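Local atomic coordinates of hypothetical membrane protein (Corynebacterium glutamicum, PDB entry 6JSA), a protein that binds heme through its C-terminal HtaA domain, the part present here, and probably passes heme along the uptake machinery of Corynebacteria. Residues A[142-145]-A[146-150]; A[16-19]-A[20-24]. One frame throughout, in Å; residues are numbered along the deposited sequence.

Contact 1 (A[142-145]-A[146-150]); sequences GSQA and FADFY. With HEM (protoporphyrin IX containing Fe), chain B.
Ser-143 reaches past the end of its helix to Tyr-150: its OG donates to the Tyr-150 backbone O at 2.6 Å, in the carbonyl plane. A short side chain with OG anti to the backbone N (chi1 176°) suits this task, carrying the hydroxyl toward the returning loop. The same OG accepts a hydrogen bond from a water that also donates to Asp-148 OD1 at 2.6 Å. Asp-148 and Gln-144 lie alongside each other on the exposed side, their carboxylate and amide planes 64° apart.

Phe-146 N still makes a helical bond to Gly-142 O, while its ring, CG beside the backbone N (chi1 -77°), brings CD2 to 3.3 Å from that oxygen. Tyr-150 CE2 sits over the centre of one face of this ring. Phe-149 lays its own face over the porphyrin, CE1 3.3 Å from heme NC, and Tyr-150 OH donates to propionate O2D at 2.5 Å. The small Ala-147 CB fits 3.5 Å from heme CAC. A type I' turn spans Phe-146 to Phe-149; Ala-147, at positive phi, is the C-prime residue of the Schellman motif (Asp-148 N to Ser-143 O, Ala-147 N to Gln-144 O) that ends this helix at the heme pocket.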
ATOM      1  N   GLY A 142      -6.961   0.947   8.988  1.00 10.04           N
ATOM      2  CA  GLY A 142      -5.620   1.493   8.878  1.00  9.46           C
ATOM      3  C   GLY A 142      -5.270   2.406  10.038  1.00  8.98           C
ATOM      4  O   GLY A 142      -4.162   2.349  10.576  1.00  9.26           O
ATOM      5  N   SER A 143      -6.214   3.257  10.447  1.00  9.23           N
ATOM      6  CA  SER A 143      -5.995   4.121  11.602  1.00 10.58           C
ATOM      7  C   SER A 143      -5.704   3.304  12.855  1.00  9.81           C
ATOM      8  O   SER A 143      -4.788   3.633  13.626  1.00 10.24           O
ATOM      9  CB  SER A 143      -7.229   4.998  11.797  1.00 12.18           C
ATOM     10  OG  SER A 143      -7.117   5.798  12.954  1.00 14.45           O
ATOM     11  N   GLN A 144      -6.468   2.232  13.078  1.00 10.30           N
ATOM     12  CA  GLN A 144      -6.200   1.364  14.218  1.00 10.97           C
ATOM     13  C   GLN A 144      -4.839   0.699  14.097  1.00 10.18           C
ATOM     14  O   GLN A 144      -4.129   0.540  15.092  1.00 10.74           O
ATOM     15  CB  GLN A 144      -7.289   0.304  14.340  1.00 12.93           C
ATOM     16  CG  GLN A 144      -8.659   0.878  14.627  1.00 16.04           C
ATOM     17  CD  GLN A 144      -9.732  -0.185  14.640  1.00 21.09           C
ATOM     18  OE1 GLN A 144      -9.452  -1.363  14.873  1.00 23.76           O
ATOM     19  NE2 GLN A 144     -10.969   0.220  14.381  1.00 23.07           N
ATOM     20  N   ALA A 145      -4.466   0.278  12.889  1.00  9.64           N
ATOM     21  CA  ALA A 145      -3.172  -0.375  12.716  1.00  9.80           C
ATOM     22  C   ALA A 145      -2.022   0.576  13.001  1.00  9.66           C
ATOM     23  O   ALA A 145      -0.948   0.137  13.428  1.00 10.40           O
ATOM     24  CB  ALA A 145      -3.060  -0.957  11.310  1.00  9.91           C
ATOM     25  N   PHE A 146      -2.221   1.874  12.780  1.00  8.60           N
ATOM     26  CA  PHE A 146      -1.243   2.878  13.168  1.00  8.64           C
ATOM     27  C   PHE A 146      -1.415   3.339  14.612  1.00  8.77           C
ATOM     28  O   PHE A 146      -0.959   4.436  14.967  1.00  9.26           O
ATOM     29  CB  PHE A 146      -1.277   4.063  12.206  1.00  8.25           C
ATOM     30  CG  PHE A 146      -0.596   3.812  10.889  1.00  8.62           C
ATOM     31  CD1 PHE A 146       0.782   3.720  10.815  1.00  9.12           C
ATOM     32  CD2 PHE A 146      -1.335   3.718   9.713  1.00  8.53           C
ATOM     33  CE1 PHE A 146       1.413   3.523   9.605  1.00 10.79           C
ATOM     34  CE2 PHE A 146      -0.710   3.525   8.489  1.00 10.61           C
ATOM     35  CZ  PHE A 146       0.671   3.423   8.441  1.00 10.46           C
ATOM     36  N   ALA A 147      -2.060   2.519  15.444  1.00 10.34           N
ATOM     37  CA  ALA A 147      -2.181   2.782  16.879  1.00 11.14           C
ATOM     38  C   ALA A 147      -2.878   4.110  17.167  1.00 11.04           C
ATOM     39  O   ALA A 147      -2.623   4.746  18.190  1.00 12.14           O
ATOM     40  CB  ALA A 147      -0.833   2.674  17.607  1.00 11.50           C
ATOM     41  N   ASP A 148      -3.772   4.525  16.271  1.00 10.91           N
ATOM     42  CA  ASP A 148      -4.563   5.740  16.410  1.00 11.62           C
ATOM     43  C   ASP A 148      -3.724   7.013  16.381  1.00 11.07           C
ATOM     44  O   ASP A 148      -4.216   8.082  16.765  1.00 12.69           O
ATOM     45  CB  ASP A 148      -5.476   5.715  17.646  1.00 15.34           C
ATOM     46  CG  ASP A 148      -6.380   4.492  17.682  1.00 19.94           C
ATOM     47  OD1 ASP A 148      -6.972   4.135  16.639  1.00 21.67           O
ATOM     48  OD2 ASP A 148      -6.498   3.890  18.769  1.00 23.45           O
ATOM     49  N   PHE A 149      -2.466   6.942  15.923  1.00  9.35           N
ATOM     50  CA  PHE A 149      -1.691   8.167  15.754  1.00  9.01           C
ATOM     51  C   PHE A 149      -2.137   8.975  14.542  1.00  9.87           C
ATOM     52  O   PHE A 149      -1.904  10.189  14.506  1.00 11.83           O
ATOM     53  CB  PHE A 149      -0.189   7.877  15.692  1.00  8.82           C
ATOM     54  CG  PHE A 149       0.442   7.641  17.038  1.00  8.57           C
ATOM     55  CD1 PHE A 149       0.512   6.369  17.580  1.00  9.14           C
ATOM     56  CD2 PHE A 149       0.962   8.705  17.763  1.00  9.25           C
ATOM     57  CE1 PHE A 149       1.106   6.157  18.819  1.00  8.90           C
ATOM     58  CE2 PHE A 149       1.551   8.505  19.008  1.00  8.87           C
ATOM     59  CZ  PHE A 149       1.622   7.235  19.538  1.00  9.32           C
ATOM     60  N   TYR A 150      -2.756   8.337  13.554  1.00  9.12           N
ATOM     61  CA  TYR A 150      -3.404   9.021  12.446  1.00  9.54           C
ATOM     62  C   TYR A 150      -4.892   8.734  12.542  1.00 10.68           C
ATOM     63  O   TYR A 150      -5.290   7.606  12.845  1.00 12.40           O
ATOM     64  CB  TYR A 150      -2.942   8.483  11.089  1.00  9.38           C
ATOM     65  CG  TYR A 150      -1.458   8.499  10.809  1.00  9.01           C
ATOM     66  CD1 TYR A 150      -0.684   9.621  11.068  1.00  9.54           C
ATOM     67  CD2 TYR A 150      -0.835   7.384  10.262  1.00  9.80           C
ATOM     68  CE1 TYR A 150       0.678   9.630  10.802  1.00  9.81           C
ATOM     69  CE2 TYR A 150       0.520   7.385   9.984  1.00  9.91           C
ATOM     70  CZ  TYR A 150       1.274   8.506  10.255  1.00  9.89           C
ATOM     71  OH  TYR A 150       2.625   8.492   9.988  1.00 12.66           O
TER
HETATM   72  CHA HEM B 300       4.519   9.329  16.491  1.00 10.18           C
HETATM   73  CHB HEM B 300       5.775   7.827  20.911  1.00 10.54           C
HETATM   74  CHC HEM B 300       4.411   3.328  19.759  1.00 10.30           C
HETATM   75  CHD HEM B 300       2.799   4.908  15.488  1.00  8.74           C
HETATM   76  C1A HEM B 300       5.011   9.306  17.775  1.00  9.96           C
HETATM   77  C2A HEM B 300       5.612  10.429  18.468  1.00 10.68           C
HETATM   78  C3A HEM B 300       5.964  10.025  19.691  1.00 11.13           C
HETATM   79  C4A HEM B 300       5.574   8.631  19.812  1.00 10.41           C
HETATM   80  CMA HEM B 300       6.656  10.865  20.794  1.00 12.67           C
HETATM   81  CAA HEM B 300       5.846  11.807  17.832  1.00 12.01           C
HETATM   82  CBA HEM B 300       7.087  11.637  16.946  1.00 14.67           C
HETATM   83  CGA HEM B 300       7.403  12.889  16.170  1.00 18.14           C
HETATM   84  O1A HEM B 300       6.505  13.744  15.994  1.00 20.87           O
HETATM   85  O2A HEM B 300       8.560  13.023  15.704  1.00 20.67           O
HETATM   86  C1B HEM B 300       5.575   6.467  20.972  1.00 10.51           C
HETATM   87  C2B HEM B 300       5.974   5.588  22.051  1.00 12.33           C
HETATM   88  C3B HEM B 300       5.591   4.339  21.737  1.00 12.38           C
HETATM   89  C4B HEM B 300       4.944   4.403  20.441  1.00 11.07           C
HETATM   90  CMB HEM B 300       6.698   6.086  23.313  1.00 13.48           C
HETATM   91  CAB HEM B 300       5.758   3.009  22.509  1.00 14.69           C
HETATM   92  CBB HEM B 300       6.443   2.847  23.647  1.00 16.55           C
HETATM   93  C1C HEM B 300       3.822   3.362  18.515  1.00  9.79           C
HETATM   94  C2C HEM B 300       3.164   2.245  17.870  1.00 10.19           C
HETATM   95  C3C HEM B 300       2.741   2.662  16.674  1.00  9.57           C
HETATM   96  C4C HEM B 300       3.084   4.071  16.542  1.00  8.68           C
HETATM   97  CMC HEM B 300       3.032   0.824  18.458  1.00 11.64           C
HETATM   98  CAC HEM B 300       1.987   1.788  15.644  1.00 10.75           C
HETATM   99  CBC HEM B 300       2.276   1.865  14.334  1.00 11.80           C
HETATM  100  C1D HEM B 300       3.107   6.245  15.408  1.00  8.97           C
HETATM  101  C2D HEM B 300       2.780   7.105  14.297  1.00  9.61           C
HETATM  102  C3D HEM B 300       3.251   8.321  14.567  1.00  9.41           C
HETATM  103  C4D HEM B 300       3.908   8.272  15.856  1.00  9.79           C
HETATM  104  CMD HEM B 300       2.011   6.663  13.042  1.00 11.03           C
HETATM  105  CAD HEM B 300       3.158   9.565  13.658  1.00 10.51           C
HETATM  106  CBD HEM B 300       4.454   9.632  12.838  1.00 11.36           C
HETATM  107  CGD HEM B 300       4.373  10.770  11.853  1.00 12.40           C
HETATM  108  O1D HEM B 300       4.683  11.928  12.230  1.00 14.84           O
HETATM  109  O2D HEM B 300       3.996  10.518  10.681  1.00 12.79           O
HETATM  110  NA  HEM B 300       5.000   8.217  18.624  1.00  9.50           N
HETATM  111  NB  HEM B 300       4.959   5.708  19.998  1.00 10.54           N
HETATM  112  NC  HEM B 300       3.750   4.467  17.678  1.00  9.83           N
HETATM  113  ND  HEM B 300       3.798   6.985  16.351  1.00  9.94           N
HETATM  114 FE   HEM B 300       4.654   6.269  18.047  1.00 10.49          FE
HETATM  115  O   HOH W   1      -8.553   5.331  14.958  1.00 22.98           O

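Contact 2 (A[16-19]-A[20-24]); sequences ASFQ and NYIRG. With HEM (protoporphyrin IX containing Fe), chain B.
Phe-18 and Ile-22, one helical turn apart, make the main apolar contact. Ile-22 CG1 lies over one face of the phenyl ring, 3.8 Å from its centroid and 15° off the normal, a CH-pi contact, and Ile-22 CD1 continues the packing at 3.7 Å from Phe-18 CZ. The CA-CB bond of Phe-18 points away from residues 20-24, yet with CG anti to the backbone N (chi1 -174°) the ring swings back along the helix to Ile-22, its CD1 beside the heme methyl CMD. Both side chains suit a buried site, to which they offer only C-H groups. Phe-18 CD1 also comes to the edge of the Tyr-21 ring, near its plane, 4.0 Å from Tyr-21 CD2.

The backbone bonds are those of a regular alpha-helix: Asn-20, Tyr-21, Ile-22 and Arg-23 each donate to the carbonyl four residues back.

The exposed Asn-20 and Arg-23 share one water with the amide of the buried Gln-19: it donates to Gln-19 OE1 and Asn-20 OD1 and accepts from Arg-23 NH2 at 3.0 Å, while Gln-19 NE2 is held by the backbone oxygens of Gly-13 and Gln-41.

Toward the heme, Tyr-21 OH binds the iron at 2.1 Å as axial ligand. One face of its ring looks onto heme C4D, off-centre toward the rim, and a chi1 of 161°, which sets CG opposite the backbone N, carries the phenol oxygen to the metal. Ser-17 OG donates to propionate O2D at 2.6 Å. Behind these groups, His-72 NE2 is hydrogen-bonded to the phenol oxygen, a second-shell partner that fixes its position and probably modulates its donor strength to iron, and Lys-15 NZ bonds to the serine hydroxyl.

Around this helix, Phe-18 meets Phe-69 and Phe-146 edge-to-face, Tyr-21 and Ile-22 rest on Leu-76 of strand 76-88, and Gln-19 and Arg-23 lie against Trp-31 of strand 30-34 and Phe-38 of strand 37-39.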
ATOM      1  N   ALA A  16       5.650   9.347   4.106  1.00  9.69           N
ATOM      2  CA  ALA A  16       7.028   9.809   4.275  1.00 10.17           C
ATOM      3  C   ALA A  16       7.328  10.143   5.732  1.00  9.55           C
ATOM      4  O   ALA A  16       8.390   9.778   6.259  1.00  9.54           O
ATOM      5  CB  ALA A  16       7.308  11.015   3.385  1.00 10.65           C
ATOM      6  N   SER A  17       6.402  10.829   6.408  1.00  9.62           N
ATOM      7  CA  SER A  17       6.656  11.189   7.798  1.00  9.37           C
ATOM      8  C   SER A  17       6.725   9.953   8.688  1.00  8.71           C
ATOM      9  O   SER A  17       7.428   9.961   9.703  1.00  9.54           O
ATOM     10  CB  SER A  17       5.618  12.201   8.292  1.00 10.17           C
ATOM     11  OG  SER A  17       4.320  11.644   8.322  1.00 11.33           O
ATOM     12  N   PHE A  18       6.002   8.886   8.333  1.00  8.66           N
ATOM     13  CA  PHE A  18       6.121   7.632   9.075  1.00  8.22           C
ATOM     14  C   PHE A  18       7.500   7.006   8.894  1.00  8.23           C
ATOM     15  O   PHE A  18       8.104   6.543   9.866  1.00  8.94           O
ATOM     16  CB  PHE A  18       5.022   6.652   8.663  1.00  8.96           C
ATOM     17  CG  PHE A  18       4.990   5.398   9.492  1.00  8.74           C
ATOM     18  CD1 PHE A  18       4.678   5.468  10.842  1.00  8.76           C
ATOM     19  CD2 PHE A  18       5.263   4.162   8.930  1.00  9.70           C
ATOM     20  CE1 PHE A  18       4.629   4.330  11.624  1.00  9.36           C
ATOM     21  CE2 PHE A  18       5.219   3.009   9.703  1.00 10.11           C
ATOM     22  CZ  PHE A  18       4.902   3.095  11.058  1.00  9.57           C
ATOM     23  N   GLN A  19       8.021   6.992   7.662  1.00  9.11           N
ATOM     24  CA  GLN A  19       9.384   6.505   7.448  1.00  9.34           C
ATOM     25  C   GLN A  19      10.373   7.274   8.308  1.00  9.26           C
ATOM     26  O   GLN A  19      11.256   6.684   8.942  1.00  9.19           O
ATOM     27  CB  GLN A  19       9.795   6.683   5.992  1.00  8.28           C
ATOM     28  CG  GLN A  19       9.147   5.754   5.000  1.00  8.91           C
ATOM     29  CD  GLN A  19       9.606   6.074   3.591  1.00  9.52           C
ATOM     30  OE1 GLN A  19      10.722   6.550   3.384  1.00 10.33           O
ATOM     31  NE2 GLN A  19       8.742   5.838   2.618  1.00  9.37           N
ATOM     32  N   ASN A  20      10.260   8.601   8.310  1.00  9.36           N
ATOM     33  CA  ASN A  20      11.232   9.415   9.023  1.00 10.29           C
ATOM     34  C   ASN A  20      11.093   9.243  10.524  1.00  9.96           C
ATOM     35  O   ASN A  20      12.094   9.294  11.243  1.00 10.38           O
ATOM     36  CB  ASN A  20      11.089  10.879   8.600  1.00 10.85           C
ATOM     37  CG  ASN A  20      11.387  11.080   7.124  1.00 10.70           C
ATOM     38  OD1 ASN A  20      12.076  10.262   6.506  1.00 10.92           O
ATOM     39  ND2 ASN A  20      10.883  12.167   6.554  1.00 12.24           N
ATOM     40  N   TYR A  21       9.869   9.015  10.998  1.00  9.01           N
ATOM     41  CA  TYR A  21       9.653   8.685  12.400  1.00  9.53           C
ATOM     42  C   TYR A  21      10.283   7.339  12.744  1.00  9.72           C
ATOM     43  O   TYR A  21      11.015   7.215  13.736  1.00 10.39           O
ATOM     44  CB  TYR A  21       8.152   8.687  12.682  1.00  9.87           C
ATOM     45  CG  TYR A  21       7.750   7.955  13.931  1.00  8.75           C
ATOM     46  CD1 TYR A  21       8.091   8.444  15.187  1.00 10.04           C
ATOM     47  CD2 TYR A  21       7.019   6.777  13.859  1.00  9.07           C
ATOM     48  CE1 TYR A  21       7.714   7.775  16.327  1.00 10.27           C
ATOM     49  CE2 TYR A  21       6.632   6.103  14.991  1.00  9.53           C
ATOM     50  CZ  TYR A  21       6.991   6.606  16.220  1.00 10.45           C
ATOM     51  OH  TYR A  21       6.628   5.933  17.343  1.00 11.19           O
ATOM     52  N   ILE A  22      10.017   6.314  11.930  1.00  9.43           N
ATOM     53  CA  ILE A  22      10.548   4.981  12.210  1.00  9.19           C
ATOM     54  C   ILE A  22      12.069   5.016  12.316  1.00 10.02           C
ATOM     55  O   ILE A  22      12.660   4.418  13.222  1.00 11.48           O
ATOM     56  CB  ILE A  22      10.082   3.978  11.141  1.00  9.02           C
ATOM     57  CG1 ILE A  22       8.591   3.676  11.307  1.00  9.49           C
ATOM     58  CG2 ILE A  22      10.935   2.716  11.182  1.00 10.13           C
ATOM     59  CD1 ILE A  22       8.242   2.883  12.553  1.00  9.74           C
ATOM     60  N   ARG A  23      12.726   5.711  11.388  1.00 10.75           N
ATOM     61  CA  ARG A  23      14.183   5.751  11.342  1.00 11.62           C
ATOM     62  C   ARG A  23      14.778   6.834  12.228  1.00 13.29           C
ATOM     63  O   ARG A  23      16.005   6.899  12.357  1.00 15.34           O
ATOM     64  CB  ARG A  23      14.659   5.923   9.893  1.00 12.14           C
ATOM     65  CG  ARG A  23      14.221   4.769   8.996  1.00 12.78           C
ATOM     66  CD  ARG A  23      15.029   4.667   7.716  1.00 13.61           C
ATOM     67  NE  ARG A  23      14.666   5.678   6.727  1.00 14.08           N
ATOM     68  CZ  ARG A  23      15.137   5.691   5.483  1.00 13.77           C
ATOM     69  NH1 ARG A  23      15.979   4.741   5.077  1.00 14.38           N
ATOM     70  NH2 ARG A  23      14.762   6.642   4.641  1.00 14.10           N
ATOM     71  N   GLY A  24      13.939   7.652  12.867  1.00 12.63           N
ATOM     72  CA  GLY A  24      14.395   8.773  13.657  1.00 13.77           C
ATOM     73  C   GLY A  24      14.739   8.395  15.086  1.00 14.23           C
ATOM     74  O   GLY A  24      14.738   7.228  15.482  1.00 13.89           O
TER
HETATM   75  CHA HEM B 300       4.519   9.329  16.491  1.00 10.18           C
HETATM   76  CHB HEM B 300       5.775   7.827  20.911  1.00 10.54           C
HETATM   77  CHC HEM B 300       4.411   3.328  19.759  1.00 10.30           C
HETATM   78  CHD HEM B 300       2.799   4.908  15.488  1.00  8.74           C
HETATM   79  C1A HEM B 300       5.011   9.306  17.775  1.00  9.96           C
HETATM   80  C2A HEM B 300       5.612  10.429  18.468  1.00 10.68           C
HETATM   81  C3A HEM B 300       5.964  10.025  19.691  1.00 11.13           C
HETATM   82  C4A HEM B 300       5.574   8.631  19.812  1.00 10.41           C
HETATM   83  CMA HEM B 300       6.656  10.865  20.794  1.00 12.67           C
HETATM   84  CAA HEM B 300       5.846  11.807  17.832  1.00 12.01           C
HETATM   85  CBA HEM B 300       7.087  11.637  16.946  1.00 14.67           C
HETATM   86  CGA HEM B 300       7.403  12.889  16.170  1.00 18.14           C
HETATM   87  O1A HEM B 300       6.505  13.744  15.994  1.00 20.87           O
HETATM   88  O2A HEM B 300       8.560  13.023  15.704  1.00 20.67           O
HETATM   89  C1B HEM B 300       5.575   6.467  20.972  1.00 10.51           C
HETATM   90  C2B HEM B 300       5.974   5.588  22.051  1.00 12.33           C
HETATM   91  C3B HEM B 300       5.591   4.339  21.737  1.00 12.38           C
HETATM   92  C4B HEM B 300       4.944   4.403  20.441  1.00 11.07           C
HETATM   93  CMB HEM B 300       6.698   6.086  23.313  1.00 13.48           C
HETATM   94  CAB HEM B 300       5.758   3.009  22.509  1.00 14.69           C
HETATM   95  CBB HEM B 300       6.443   2.847  23.647  1.00 16.55           C
HETATM   96  C1C HEM B 300       3.822   3.362  18.515  1.00  9.79           C
HETATM   97  C2C HEM B 300       3.164   2.245  17.870  1.00 10.19           C
HETATM   98  C3C HEM B 300       2.741   2.662  16.674  1.00  9.57           C
HETATM   99  C4C HEM B 300       3.084   4.071  16.542  1.00  8.68           C
HETATM  100  CMC HEM B 300       3.032   0.824  18.458  1.00 11.64           C
HETATM  101  CAC HEM B 300       1.987   1.788  15.644  1.00 10.75           C
HETATM  102  CBC HEM B 300       2.276   1.865  14.334  1.00 11.80           C
HETATM  103  C1D HEM B 300       3.107   6.245  15.408  1.00  8.97           C
HETATM  104  C2D HEM B 300       2.780   7.105  14.297  1.00  9.61           C
HETATM  105  C3D HEM B 300       3.251   8.321  14.567  1.00  9.41           C
HETATM  106  C4D HEM B 300       3.908   8.272  15.856  1.00  9.79           C
HETATM  107  CMD HEM B 300       2.011   6.663  13.042  1.00 11.03           C
HETATM  108  CAD HEM B 300       3.158   9.565  13.658  1.00 10.51           C
HETATM  109  CBD HEM B 300       4.454   9.632  12.838  1.00 11.36           C
HETATM  110  CGD HEM B 300       4.373  10.770  11.853  1.00 12.40           C
HETATM  111  O1D HEM B 300       4.683  11.928  12.230  1.00 14.84           O
HETATM  112  O2D HEM B 300       3.996  10.518  10.681  1.00 12.79           O
HETATM  113  NA  HEM B 300       5.000   8.217  18.624  1.00  9.50           N
HETATM  114  NB  HEM B 300       4.959   5.708  19.998  1.00 10.54           N
HETATM  115  NC  HEM B 300       3.750   4.467  17.678  1.00  9.83           N
HETATM  116  ND  HEM B 300       3.798   6.985  16.351  1.00  9.94           N
HETATM  117 FE   HEM B 300       4.654   6.269  18.047  1.00 10.49          FE
HETATM  118  O   HOH W   2      12.459   8.485   4.332  1.00 13.68           O

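Both contacts are local, and each belongs to a short helix flanking the heme in a protein made mainly of antiparallel strands. Contact 1 is largely buried and concerns how a helix stops and turns into a loop; contact 2, partly buried, lies along a helix and divides its chemistry between apolar packing, a water-linked polar group and iron coordination. They share the heme: helix 16-23 supplies the iron ligand, whereas loop 146-150 provides an aromatic cover on the opposite face of the porphyrin. One propionate oxygen accepts a hydrogen bond from a hydroxyl of each. The two also touch directly, Tyr-150 OH packing 3.3 Å from Phe-18 CB.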